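Local coordinates for uncharacterized protein (Bacteroides ovatus, PDB 4DQA) that is of unknown function but probably binds carbohydrate, pairing an N-terminal domain of the BT_3987-like family with a concanavalin A-like lectin/glucanase domain, at residues I188-D193 against Y203-G208; Y165-N170 against T179-E184; Y212-P217 against T237-N242; F174-T179 against G192-G197. All blocks are in the same frame, centred on the assembly; numbering follows the deposited sequence. Where two conformers were deposited one is given.

Contact 1 of 4, residues I188-D193 against Y203-G208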
loop_
_atom_site.group_PDB
_atom_site.type_symbol
_atom_site.label_atom_id
_atom_site.label_comp_id
_atom_site.label_asym_id
_atom_site.label_seq_id
_atom_site.Cartn_x
_atom_site.Cartn_y
_atom_site.Cartn_z
ATOM N N ILE A 188 16.821 17.223 -7.039
ATOM C CA ILE A 188 16.766 15.959 -7.762
ATOM C C ILE A 188 17.296 14.816 -6.879
ATOM O O ILE A 188 18.252 14.984 -6.118
ATOM C CB ILE A 188 17.503 16.087 -9.119
ATOM C CG1 ILE A 188 17.154 14.924 -10.064
ATOM C CG2 ILE A 188 18.993 16.168 -8.909
ATOM C CD1 ILE A 188 17.585 15.133 -11.506
ATOM N N LEU A 189 16.613 13.683 -6.948
ATOM C CA LEU A 189 17.039 12.456 -6.299
ATOM C C LEU A 189 17.652 11.550 -7.350
ATOM O O LEU A 189 17.047 11.270 -8.403
ATOM C CB LEU A 189 15.852 11.776 -5.620
ATOM C CG LEU A 189 16.143 10.473 -4.875
ATOM C CD1 LEU A 189 17.004 10.768 -3.669
ATOM C CD2 LEU A 189 14.827 9.807 -4.465
ATOM N N ARG A 190 18.900 11.156 -7.096
ATOM C CA ARG A 190 19.651 10.342 -8.041
ATOM C C ARG A 190 20.470 9.311 -7.292
ATOM O O ARG A 190 20.531 9.308 -6.058
ATOM C CB ARG A 190 20.564 11.237 -8.880
ATOM C CG ARG A 190 21.655 11.934 -8.097
ATOM C CD ARG A 190 22.348 13.015 -8.938
ATOM N NE ARG A 190 23.455 13.649 -8.229
ATOM C CZ ARG A 190 24.011 14.802 -8.607
ATOM N NH1 ARG A 190 23.562 15.444 -9.686
ATOM N NH2 ARG A 190 24.993 15.310 -7.895
ATOM N N ILE A 191 21.093 8.418 -8.057
ATOM C CA ILE A 191 22.068 7.490 -7.487
ATOM C C ILE A 191 23.365 7.771 -8.212
ATOM O O ILE A 191 23.458 7.616 -9.439
ATOM C CB ILE A 191 21.693 6.011 -7.682
ATOM C CG1 ILE A 191 20.223 5.773 -7.315
ATOM C CG2 ILE A 191 22.606 5.176 -6.813
ATOM C CD1 ILE A 191 19.720 4.392 -7.679
ATOM N N GLY A 192 24.355 8.235 -7.459
ATOM C CA GLY A 192 25.671 8.501 -7.987
ATOM C C GLY A 192 25.921 9.872 -8.566
ATOM O O GLY A 192 25.033 10.500 -9.139
ATOM N N ASP A 193 27.154 10.326 -8.411
ATOM C CA ASP A 193 27.670 11.399 -9.276
ATOM C C ASP A 193 29.170 11.176 -9.437
ATOM O O ASP A 193 29.996 12.037 -9.113
ATOM C CB ASP A 193 27.372 12.781 -8.701
ATOM C CG ASP A 193 27.739 13.891 -9.676
ATOM O OD1 ASP A 193 27.526 13.701 -10.897
ATOM O OD2 ASP A 193 28.235 14.938 -9.223
ATOM N N TYR A 203 25.559 5.278 -4.748
ATOM C CA TYR A 203 25.124 5.964 -3.526
ATOM C C TYR A 203 23.978 6.924 -3.814
ATOM O O TYR A 203 24.106 7.838 -4.635
ATOM C CB TYR A 203 26.286 6.726 -2.900
ATOM C CG TYR A 203 27.149 5.882 -1.995
ATOM C CD1 TYR A 203 27.612 4.637 -2.410
ATOM C CD2 TYR A 203 27.486 6.306 -0.731
ATOM C CE1 TYR A 203 28.389 3.838 -1.574
ATOM C CE2 TYR A 203 28.258 5.522 0.103
ATOM C CZ TYR A 203 28.711 4.294 -0.333
ATOM O OH TYR A 203 29.485 3.507 0.491
ATOM N N LEU A 204 22.859 6.715 -3.140
ATOM C CA LEU A 204 21.739 7.638 -3.221
ATOM C C LEU A 204 22.113 9.018 -2.744
ATOM O O LEU A 204 22.808 9.189 -1.748
ATOM C CB LEU A 204 20.605 7.185 -2.321
ATOM C CG LEU A 204 19.624 6.181 -2.829
ATOM C CD1 LEU A 204 18.762 5.765 -1.650
ATOM C CD2 LEU A 204 18.756 6.792 -3.934
ATOM N N GLU A 205 21.622 10.018 -3.441
ATOM C CA GLU A 205 22.004 11.395 -3.208
ATOM C C GLU A 205 20.894 12.319 -3.607
ATOM O O GLU A 205 20.198 12.081 -4.593
ATOM C CB GLU A 205 23.254 11.734 -4.035
ATOM C CG GLU A 205 23.750 13.153 -3.913
ATOM C CD GLU A 205 25.057 13.378 -4.668
ATOM O OE1 GLU A 205 25.099 13.148 -5.911
ATOM O OE2 GLU A 205 26.051 13.790 -4.024
ATOM N N VAL A 206 20.715 13.384 -2.828
ATOM C CA VAL A 206 19.913 14.507 -3.259
ATOM C C VAL A 206 20.804 15.674 -3.666
ATOM O O VAL A 206 21.791 15.984 -3.008
ATOM C CB VAL A 206 18.867 14.900 -2.209
ATOM C CG1 VAL A 206 19.501 15.276 -0.920
ATOM C CG2 VAL A 206 18.043 16.057 -2.714
ATOM N N ALA A 207 20.480 16.287 -4.797
ATOM C CA ALA A 207 21.293 17.359 -5.349
ATOM C C ALA A 207 20.436 18.500 -5.860
ATOM O O ALA A 207 19.227 18.367 -5.983
ATOM C CB ALA A 207 22.185 16.800 -6.482
ATOM N N GLY A 208 21.062 19.637 -6.113
ATOM C CA GLY A 208 20.351 20.807 -6.598
ATOM C C GLY A 208 20.967 22.058 -6.036
ATOM O O GLY A 208 22.154 22.333 -6.235
#

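Contact 2 of 4, residues Y165-N170 against T179-E184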
loop_
_atom_site.group_PDB
_atom_site.type_symbol
_atom_site.label_atom_id
_atom_site.label_comp_id
_atom_site.label_asym_id
_atom_site.label_seq_id
_atom_site.Cartn_x
_atom_site.Cartn_y
_atom_site.Cartn_z
ATOM N N TYR A 165 9.497 12.840 -2.277
ATOM C CA TYR A 165 9.626 12.015 -3.475
ATOM C C TYR A 165 9.715 10.591 -2.966
ATOM O O TYR A 165 10.456 10.336 -2.018
ATOM C CB TYR A 165 10.943 12.251 -4.216
ATOM C CG TYR A 165 11.207 13.601 -4.849
ATOM C CD1 TYR A 165 10.220 14.567 -4.990
ATOM C CD2 TYR A 165 12.490 13.896 -5.336
ATOM C CE1 TYR A 165 10.491 15.787 -5.599
ATOM C CE2 TYR A 165 12.772 15.116 -5.938
ATOM C CZ TYR A 165 11.772 16.052 -6.082
ATOM O OH TYR A 165 12.038 17.271 -6.681
ATOM N N GLU A 166 9.037 9.653 -3.603
ATOM C CA GLU A 166 9.229 8.242 -3.239
ATOM C C GLU A 166 9.007 7.341 -4.433
ATOM O O GLU A 166 8.314 7.700 -5.381
ATOM C CB GLU A 166 8.381 7.776 -2.060
ATOM C CG GLU A 166 6.903 7.896 -2.292
ATOM C CD GLU A 166 6.057 7.333 -1.157
ATOM O OE1 GLU A 166 6.516 6.394 -0.483
ATOM O OE2 GLU A 166 4.899 7.795 -0.967
ATOM N N ALA A 167 9.642 6.180 -4.396
ATOM C CA ALA A 167 9.483 5.172 -5.448
ATOM C C ALA A 167 9.999 3.840 -4.970
ATOM O O ALA A 167 10.899 3.764 -4.116
ATOM C CB ALA A 167 10.253 5.561 -6.674
ATOM N N LEU A 168 9.472 2.776 -5.565
ATOM C CA LEU A 168 10.125 1.463 -5.546
ATOM C C LEU A 168 11.015 1.411 -6.782
ATOM O O LEU A 168 10.568 1.715 -7.905
ATOM C CB LEU A 168 9.113 0.321 -5.611
ATOM C CG LEU A 168 8.220 0.191 -4.392
ATOM C CD1 LEU A 168 6.949 -0.615 -4.721
ATOM C CD2 LEU A 168 8.954 -0.421 -3.208
ATOM N N ILE A 169 12.274 1.019 -6.584
ATOM C CA ILE A 169 13.242 0.935 -7.677
ATOM C C ILE A 169 13.994 -0.380 -7.637
ATOM O O ILE A 169 14.175 -1.009 -6.606
ATOM C CB ILE A 169 14.272 2.101 -7.662
ATOM C CG1 ILE A 169 15.177 2.010 -6.433
ATOM C CG2 ILE A 169 13.537 3.428 -7.738
ATOM C CD1 ILE A 169 16.328 3.002 -6.488
ATOM N N ASN A 170 14.431 -0.782 -8.827
ATOM C CA ASN A 170 15.240 -1.973 -9.014
ATOM C C ASN A 170 16.215 -1.668 -10.127
ATOM O O ASN A 170 15.829 -1.505 -11.283
ATOM C CB ASN A 170 14.358 -3.167 -9.369
ATOM C CG ASN A 170 15.124 -4.464 -9.407
ATOM O OD1 ASN A 170 16.257 -4.502 -9.866
ATOM N ND2 ASN A 170 14.525 -5.529 -8.883
ATOM N N THR A 179 19.555 9.063 -12.812
ATOM C CA THR A 179 18.427 9.889 -12.384
ATOM C C THR A 179 17.271 9.047 -11.867
ATOM O O THR A 179 16.806 8.151 -12.576
ATOM C CB THR A 179 17.888 10.686 -13.583
ATOM O OG1 THR A 179 18.917 11.514 -14.077
ATOM C CG2 THR A 179 16.710 11.565 -13.199
ATOM N N ILE A 180 16.773 9.347 -10.671
ATOM C CA ILE A 180 15.485 8.783 -10.244
ATOM C C ILE A 180 14.402 9.771 -10.618
ATOM O O ILE A 180 13.645 9.527 -11.549
ATOM C CB ILE A 180 15.464 8.405 -8.786
ATOM C CG1 ILE A 180 16.502 7.315 -8.534
ATOM C CG2 ILE A 180 14.066 7.834 -8.415
ATOM C CD1 ILE A 180 16.741 7.057 -7.054
HETATM N N MSE A 181 14.326 10.901 -9.935
HETATM C CA MSE A 181 13.273 11.877 -10.194
HETATM C C MSE A 181 13.657 13.262 -9.670
HETATM O O MSE A 181 14.337 13.355 -8.642
HETATM C CB MSE A 181 11.978 11.401 -9.511
HETATM C CG MSE A 181 12.180 10.975 -8.051
HETATM SE SE MSE A 181 10.781 9.857 -7.242
HETATM C CE MSE A 181 9.308 11.128 -7.397
ATOM N N GLY A 182 13.168 14.319 -10.316
ATOM C CA GLY A 182 13.288 15.655 -9.780
ATOM C C GLY A 182 13.651 16.683 -10.823
ATOM O O GLY A 182 13.551 16.408 -12.036
ATOM N N THR A 183 14.109 17.829 -10.333
ATOM C CA THR A 183 14.398 18.979 -11.143
ATOM C C THR A 183 15.879 19.274 -11.058
ATOM O O THR A 183 16.372 19.772 -10.055
ATOM C CB THR A 183 13.545 20.161 -10.684
ATOM O OG1 THR A 183 12.172 19.743 -10.720
ATOM C CG2 THR A 183 13.753 21.388 -11.577
ATOM N N GLU A 184 16.605 18.934 -12.115
ATOM C CA GLU A 184 18.051 19.102 -12.133
ATOM C C GLU A 184 18.468 20.533 -11.848
ATOM O O GLU A 184 17.898 21.494 -12.382
ATOM C CB GLU A 184 18.625 18.614 -13.470
ATOM C CG GLU A 184 20.121 18.928 -13.706
ATOM C CD GLU A 184 21.074 18.321 -12.708
ATOM O OE1 GLU A 184 20.649 17.437 -11.931
ATOM O OE2 GLU A 184 22.256 18.746 -12.699
#

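Contact 3 of 4, residues Y212-P217 against T237-N242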
loop_
_atom_site.group_PDB
_atom_site.type_symbol
_atom_site.label_atom_id
_atom_site.label_comp_id
_atom_site.label_asym_id
_atom_site.label_seq_id
_atom_site.Cartn_x
_atom_site.Cartn_y
_atom_site.Cartn_z
ATOM N N TYR A 212 23.202 16.213 -0.187
ATOM C CA TYR A 212 23.780 15.268 0.750
ATOM C C TYR A 212 23.512 13.867 0.252
ATOM O O TYR A 212 22.736 13.670 -0.679
ATOM C CB TYR A 212 23.239 15.465 2.173
ATOM C CG TYR A 212 21.772 15.135 2.384
ATOM C CD1 TYR A 212 20.780 16.049 2.058
ATOM C CD2 TYR A 212 21.389 13.930 2.954
ATOM C CE1 TYR A 212 19.433 15.758 2.274
ATOM C CE2 TYR A 212 20.035 13.624 3.175
ATOM C CZ TYR A 212 19.069 14.541 2.824
ATOM O OH TYR A 212 17.734 14.247 3.065
ATOM N N ARG A 213 24.170 12.893 0.859
ATOM C CA ARG A 213 24.123 11.523 0.381
ATOM C C ARG A 213 24.158 10.499 1.498
ATOM O O ARG A 213 24.483 10.813 2.657
ATOM C CB ARG A 213 25.290 11.275 -0.579
ATOM C CG ARG A 213 26.657 11.379 0.081
ATOM C CD ARG A 213 27.718 10.931 -0.915
ATOM N NE ARG A 213 29.104 11.108 -0.500
ATOM C CZ ARG A 213 29.738 10.303 0.345
ATOM N NH1 ARG A 213 29.071 9.295 0.932
ATOM N NH2 ARG A 213 31.025 10.533 0.637
ATOM N N VAL A 214 23.795 9.270 1.158
ATOM C CA VAL A 214 23.867 8.162 2.096
ATOM C C VAL A 214 25.296 7.622 2.260
ATOM O O VAL A 214 26.238 8.154 1.660
ATOM C CB VAL A 214 22.921 7.031 1.693
ATOM C CG1 VAL A 214 21.491 7.577 1.619
ATOM C CG2 VAL A 214 23.343 6.416 0.346
ATOM N N THR A 215 25.452 6.581 3.076
ATOM C CA THR A 215 26.774 6.074 3.411
ATOM C C THR A 215 26.967 4.564 3.138
ATOM O O THR A 215 27.956 3.979 3.551
ATOM C CB THR A 215 27.119 6.432 4.881
ATOM O OG1 THR A 215 26.105 5.936 5.734
ATOM C CG2 THR A 215 27.184 7.944 5.062
ATOM N N LYS A 216 26.025 3.964 2.397
ATOM C CA LYS A 216 26.090 2.565 1.986
ATOM C C LYS A 216 25.595 2.481 0.536
ATOM O O LYS A 216 24.729 3.246 0.188
ATOM C CB LYS A 216 25.151 1.728 2.855
ATOM C CG LYS A 216 25.416 1.830 4.345
ATOM C CD LYS A 216 24.447 0.952 5.120
ATOM C CE LYS A 216 23.069 1.574 5.193
ATOM N NZ LYS A 216 22.937 2.565 6.299
ATOM N N PRO A 217 26.123 1.519 -0.261
ATOM C CA PRO A 217 25.637 1.372 -1.644
ATOM C C PRO A 217 24.337 0.583 -1.768
ATOM O O PRO A 217 23.983 -0.204 -0.881
ATOM C CB PRO A 217 26.774 0.612 -2.331
ATOM C CG PRO A 217 27.370 -0.234 -1.220
ATOM C CD PRO A 217 27.262 0.612 0.014
ATOM N N THR A 237 15.468 17.273 6.600
ATOM C CA THR A 237 15.322 16.464 5.391
ATOM C C THR A 237 15.940 15.105 5.638
ATOM O O THR A 237 16.903 14.961 6.398
ATOM C CB THR A 237 15.933 17.167 4.144
ATOM O OG1 THR A 237 15.971 16.269 3.017
ATOM C CG2 THR A 237 17.342 17.641 4.412
ATOM N N GLY A 238 15.352 14.081 5.019
ATOM C CA GLY A 238 15.857 12.733 5.154
ATOM C C GLY A 238 15.782 11.946 3.856
ATOM O O GLY A 238 14.911 12.194 3.008
ATOM N N ILE A 239 16.705 11.001 3.708
ATOM C CA ILE A 239 16.622 9.989 2.670
ATOM C C ILE A 239 16.396 8.663 3.381
ATOM O O ILE A 239 17.128 8.300 4.311
ATOM C CB ILE A 239 17.932 9.900 1.868
ATOM C CG1 ILE A 239 18.134 11.172 1.058
ATOM C CG2 ILE A 239 17.912 8.682 0.942
ATOM C CD1 ILE A 239 19.470 11.274 0.365
ATOM N N TYR A 240 15.367 7.942 2.936
ATOM C CA TYR A 240 14.930 6.717 3.558
ATOM C C TYR A 240 15.001 5.566 2.566
ATOM O O TYR A 240 14.625 5.717 1.405
ATOM C CB TYR A 240 13.467 6.862 4.030
ATOM C CG TYR A 240 13.230 7.923 5.075
ATOM C CD1 TYR A 240 13.083 9.249 4.715
ATOM C CD2 TYR A 240 13.126 7.589 6.409
ATOM C CE1 TYR A 240 12.868 10.231 5.661
ATOM C CE2 TYR A 240 12.908 8.574 7.367
ATOM C CZ TYR A 240 12.769 9.886 6.971
ATOM O OH TYR A 240 12.537 10.885 7.904
ATOM N N VAL A 241 15.494 4.422 3.027
ATOM C CA VAL A 241 15.570 3.220 2.218
ATOM C C VAL A 241 14.858 2.129 3.007
ATOM O O VAL A 241 15.229 1.835 4.134
ATOM C CB VAL A 241 16.999 2.827 1.926
ATOM C CG1 VAL A 241 17.051 1.534 1.136
ATOM C CG2 VAL A 241 17.711 3.941 1.160
ATOM N N ASN A 242 13.835 1.542 2.399
ATOM C CA ASN A 242 13.032 0.482 3.027
ATOM C C ASN A 242 12.513 0.933 4.373
ATOM O O ASN A 242 12.476 0.172 5.337
ATOM C CB ASN A 242 13.827 -0.807 3.148
ATOM C CG ASN A 242 14.178 -1.388 1.806
ATOM O OD1 ASN A 242 13.587 -1.000 0.765
ATOM N ND2 ASN A 242 15.127 -2.296 1.787
#

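Contact 4 of 4, residues F174-T179 against G192-G197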
loop_
_atom_site.group_PDB
_atom_site.type_symbol
_atom_site.label_atom_id
_atom_site.label_comp_id
_atom_site.label_asym_id
_atom_site.label_seq_id
_atom_site.Cartn_x
_atom_site.Cartn_y
_atom_site.Cartn_z
ATOM N N PHE A 174 24.473 0.469 -12.681
ATOM C CA PHE A 174 24.780 1.833 -12.308
ATOM C C PHE A 174 25.803 2.409 -13.273
ATOM O O PHE A 174 26.890 1.853 -13.475
ATOM C CB PHE A 174 25.384 1.901 -10.893
ATOM C CG PHE A 174 24.478 1.401 -9.803
ATOM C CD1 PHE A 174 23.525 2.217 -9.219
ATOM C CD2 PHE A 174 24.615 0.103 -9.335
ATOM C CE1 PHE A 174 22.677 1.721 -8.232
ATOM C CE2 PHE A 174 23.791 -0.385 -8.345
ATOM C CZ PHE A 174 22.836 0.408 -7.784
ATOM N N LEU A 175 25.433 3.524 -13.881
ATOM C CA LEU A 175 26.408 4.393 -14.506
ATOM C C LEU A 175 26.866 5.433 -13.476
ATOM O O LEU A 175 26.534 5.325 -12.298
ATOM C CB LEU A 175 25.791 5.037 -15.754
ATOM C CG LEU A 175 25.457 4.008 -16.847
ATOM C CD1 LEU A 175 24.830 4.669 -18.068
ATOM C CD2 LEU A 175 26.680 3.204 -17.305
ATOM N N ASP A 176 27.632 6.440 -13.895
ATOM C CA ASP A 176 28.208 7.375 -12.930
ATOM C C ASP A 176 27.144 8.150 -12.153
ATOM O O ASP A 176 27.332 8.488 -10.992
ATOM C CB ASP A 176 29.099 8.415 -13.629
ATOM C CG ASP A 176 30.471 7.893 -13.988
ATOM O OD1 ASP A 176 30.861 6.820 -13.505
ATOM O OD2 ASP A 176 31.186 8.615 -14.740
ATOM N N ASN A 177 26.036 8.469 -12.820
ATOM C CA ASN A 177 24.985 9.320 -12.263
ATOM C C ASN A 177 23.680 8.836 -12.900
ATOM O O ASN A 177 23.556 8.894 -14.132
ATOM C CB ASN A 177 25.319 10.771 -12.607
ATOM C CG ASN A 177 24.276 11.745 -12.148
ATOM O OD1 ASN A 177 23.085 11.448 -12.129
ATOM N ND2 ASN A 177 24.729 12.942 -11.762
ATOM N N ASN A 178 22.749 8.361 -12.071
ATOM C CA ASN A 178 21.538 7.665 -12.494
ATOM C C ASN A 178 20.325 8.422 -11.942
ATOM O O ASN A 178 20.129 8.456 -10.744
ATOM C CB ASN A 178 21.575 6.253 -11.930
ATOM C CG ASN A 178 22.868 5.540 -12.279
ATOM O OD1 ASN A 178 23.011 5.001 -13.366
ATOM N ND2 ASN A 178 23.831 5.555 -11.344
ATOM N N THR A 179 19.555 9.063 -12.812
ATOM C CA THR A 179 18.427 9.889 -12.384
ATOM C C THR A 179 17.271 9.047 -11.867
ATOM O O THR A 179 16.806 8.151 -12.576
ATOM C CB THR A 179 17.888 10.686 -13.583
ATOM O OG1 THR A 179 18.917 11.514 -14.077
ATOM C CG2 THR A 179 16.710 11.565 -13.199
ATOM N N GLY A 192 24.355 8.235 -7.459
ATOM C CA GLY A 192 25.671 8.501 -7.987
ATOM C C GLY A 192 25.921 9.872 -8.566
ATOM O O GLY A 192 25.033 10.500 -9.139
ATOM N N ASP A 193 27.154 10.326 -8.411
ATOM C CA ASP A 193 27.670 11.399 -9.276
ATOM C C ASP A 193 29.170 11.176 -9.437
ATOM O O ASP A 193 29.996 12.037 -9.113
ATOM C CB ASP A 193 27.372 12.781 -8.701
ATOM C CG ASP A 193 27.739 13.891 -9.676
ATOM O OD1 ASP A 193 27.526 13.701 -10.897
ATOM O OD2 ASP A 193 28.235 14.938 -9.223
ATOM N N ALA A 194 29.537 9.997 -9.914
ATOM C CA ALA A 194 30.932 9.560 -9.824
ATOM C C ALA A 194 31.895 10.354 -10.680
ATOM O O ALA A 194 33.112 10.366 -10.398
ATOM C CB ALA A 194 31.025 8.077 -10.142
ATOM N N GLY A 195 31.383 10.992 -11.727
ATOM C CA GLY A 195 32.199 11.915 -12.509
ATOM C C GLY A 195 32.776 13.053 -11.688
ATOM O O GLY A 195 33.811 13.614 -12.051
ATOM N N GLY A 196 32.101 13.404 -10.590
ATOM C CA GLY A 196 32.545 14.459 -9.693
ATOM C C GLY A 196 33.525 13.981 -8.637
ATOM O O GLY A 196 34.078 14.782 -7.870
ATOM N N GLY A 197 33.737 12.672 -8.587
ATOM C CA GLY A 197 34.794 12.091 -7.774
ATOM C C GLY A 197 34.501 12.086 -6.288
ATOM O O GLY A 197 35.388 11.780 -5.491
#

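Contact 1 of 4, residues I188-D193 against Y203-G208
Strands 188-190 and 203-208 run antiparallel, their axes 4.9 Å apart at 155°, with Ile188-Ala207 and Arg190-Glu205 as hydrogen-bonded pairs and Leu189-Val206 and Ile191-Leu204 as non-hydrogen-bonded ones. Past the corner at Ile191 one more bond follows, Gly192 N to Tyr203 O, with the donor above the carbonyl plane. One face of the sheet carries a salt bridge. Arg190 and Glu205 lie side by side, and the guanidinium reaches a single oxygen side-on: NE is 2.9 Å from Glu205 OE1, and Arg190 NH2 reaches the same OE1 at 2.9 Å. That oxygen lies in the guanidinium plane, but the carboxylate is turned 57° against it, and both nitrogens approach OE1 from one face of the carboxylate. Ala207 CB sits over the centre of the guanidinium, 3.4 Å from Arg190 CZ, while Asp193, whose main partner is Asn177, adds only a long, weak charge contact on the opposite face. Glu205, its CG anti to the backbone N (chi1 179°) and its chain extended, gives OE2 to Thr199 OG1. On the other face aliphatic side chains meet. Leu204 CD2 touches Ile191 CG1 at 3.8 Å, the two side chains crossing at a slant, and Leu189 CD1 packs against the backbone, 3.6 Å from Glu205 O. Strand 203-208 is the middle one of three antiparallel strands of the concanavalin A-like domain, between 187-190 and 212-213. The Leu189, Ile191 and Leu204 face packs on Ile180, and beyond it Leu189 and Ile191 touch Tyr165 and Ile169 of strand 163-171 in the large sheet.

Contact 2 of 4, residues Y165-N170 against T179-E184
Tyr165 and the selenomethionine Met181 run alongside in opposing senses, and no hydrogen bond joins the two segments. In the conformer described, the Met181 chain bends at its last torsion (chi3 -62°), which tucks the methyl CE in beside the root of the tyrosine, 3.7 Å from Tyr165 CB. Its selenium rests near Tyr165 CB and 3.8 Å from Glu166 O, with Ala167 CB farther along at 4.4 Å from SE. Relative to the ring, selenium lies obliquely, 5.3 Å from the Tyr165 centroid, a Met-aromatic contact. Farther out the ring lies against the chain of the other segment: Tyr165 CE2 lies 3.6 Å from Met181 O, and its OH 3.7 Å from Gly182 CA, where the absence of a side chain lets the ring come close. The hydroxyl itself bonds Met187 O. A second, smaller touch is between methyl ends: Ile169 CD1 meets Ile180 CD1 at 4.1 Å, the two side chains crossing at about a right angle. Ile180 and Met181 both face Leu189, a classic beta bulge, and Met181 also touches Val288 of strand 282-289. Such apolar packing on the inner face of a large antiparallel sheet is characteristic of the concanavalin A-like beta-sandwich.

Contact 3 of 4, residues Y212-P217 against T237-N242
Thr237 OG1 has two partners: the hydroxyl of Tyr212, with OH 2.7 Å from OG1, and the backbone oxygen of Thr229 on the adjoining strand. OG1 lies in the plane of the tyrosine ring, beyond its edge, and chi1 of Thr237 (171°) sets this oxygen opposite its own backbone N while CG2 turns to the ring, 3.5 Å from Tyr212 CE1. The phenol oxygen also comes within 3.1 Å of Gly238 N, but at an angle too poor for a bond. On the other ortho position Ile239 closes in: its CD1 lies 3.7 Å from Tyr212 CE2, and its CG1 is 3.7 Å from Tyr212 OH. The ring tip is thus flanked by the threonine methyl at CE1 and the isoleucine at CE2, two neighbours that should restrict its swing. Strand 236-241 belongs to the large antiparallel sheet of the concanavalin A-like domain, and strand 212-213 to a small three-stranded sheet lying against it, so Tyr212 bridges two sheets instead of two neighbouring strands. The ring also packs on Leu228 and Ser249 of the large sheet, and on Val206 of its own. Two residues farther on, Val214 CG1 meets Ile239 CG2 at 3.8 Å, the side chains crossing nearly at right angles, and Val214 touches Trp246 as well. Beyond it the chain runs to the surface, where Lys216, in one of its two conformers, makes a cation-pi contact with Trp246.

Contact 4 of 4, residues F174-T179 against G192-G197
Asn177 reaches across to Gly192 and Asp193, and its side chain can be followed outward atom by atom. Asn177 CB lies 3.5 Å from Gly192 O. That Gly192 O sits over the face of the amide, 3.3 Å from Asn177 CG, and Asn177 OD1 is 3.7 Å from Gly192 O. At the tip Asn177 ND2 gives a hydrogen bond to Asp193 OD1, 3.0 Å away with an N-H...O angle of 152°. The two side chains lie next to each other and point the same way, with amide and carboxylate planes 83° apart, and the donor meets OD1 from above the carboxylate plane. Setting CG opposite the backbone N (chi1 177°) is what puts the amide face of Asn177 under Gly192 O. Its CA also makes a CA-H...O contact with Gly192 O. The contact joins two turns at the rim of the concanavalin A-like domain: the approach to strand 178-180, and the short 3-10 turn 194-196 that follows strand 192-193. The start of that turn is tied across by Ala194 N, which bonds Asp176 O at 2.9 Å from above the carbonyl plane. Asp176 O also lies 3.1 Å from Gly192 C, so the chains pass closely where Gly192 has no side chain. Asp176 itself rests on the turn, its OD1 3.6 Å from Ala194 CB. Within 174-179 the Asn178 amide closes the loop onto Leu175: OD1 accepts from Leu175 N in the carbonyl plane, on a lone pair, while ND2 donates to Leu175 O and also to Ile191 O.

In the fold
All four contacts lie in the concanavalin A-like domain. Contact 1 is the hub: its centre is about 9 Å from those of contacts 2 and 3 and 8 Å from that of contact 4, and it touches all three. Along the chain contact 2 closes before contact 1 opens, the segments of contacts 2 and 4 alternate, and contact 3 comes last. Strand 178-180, shared by contacts 2 and 4, pairs with 187-190; contacts 1 and 4 share Gly192 and Asp193. Contacts 2 and 3, with centres 13 Å apart, do not touch, yet both reach the eight-stranded sheet. Together the four contacts join a small outer sheet and its edge turns to the main sheet of the probable carbohydrate-binding domain.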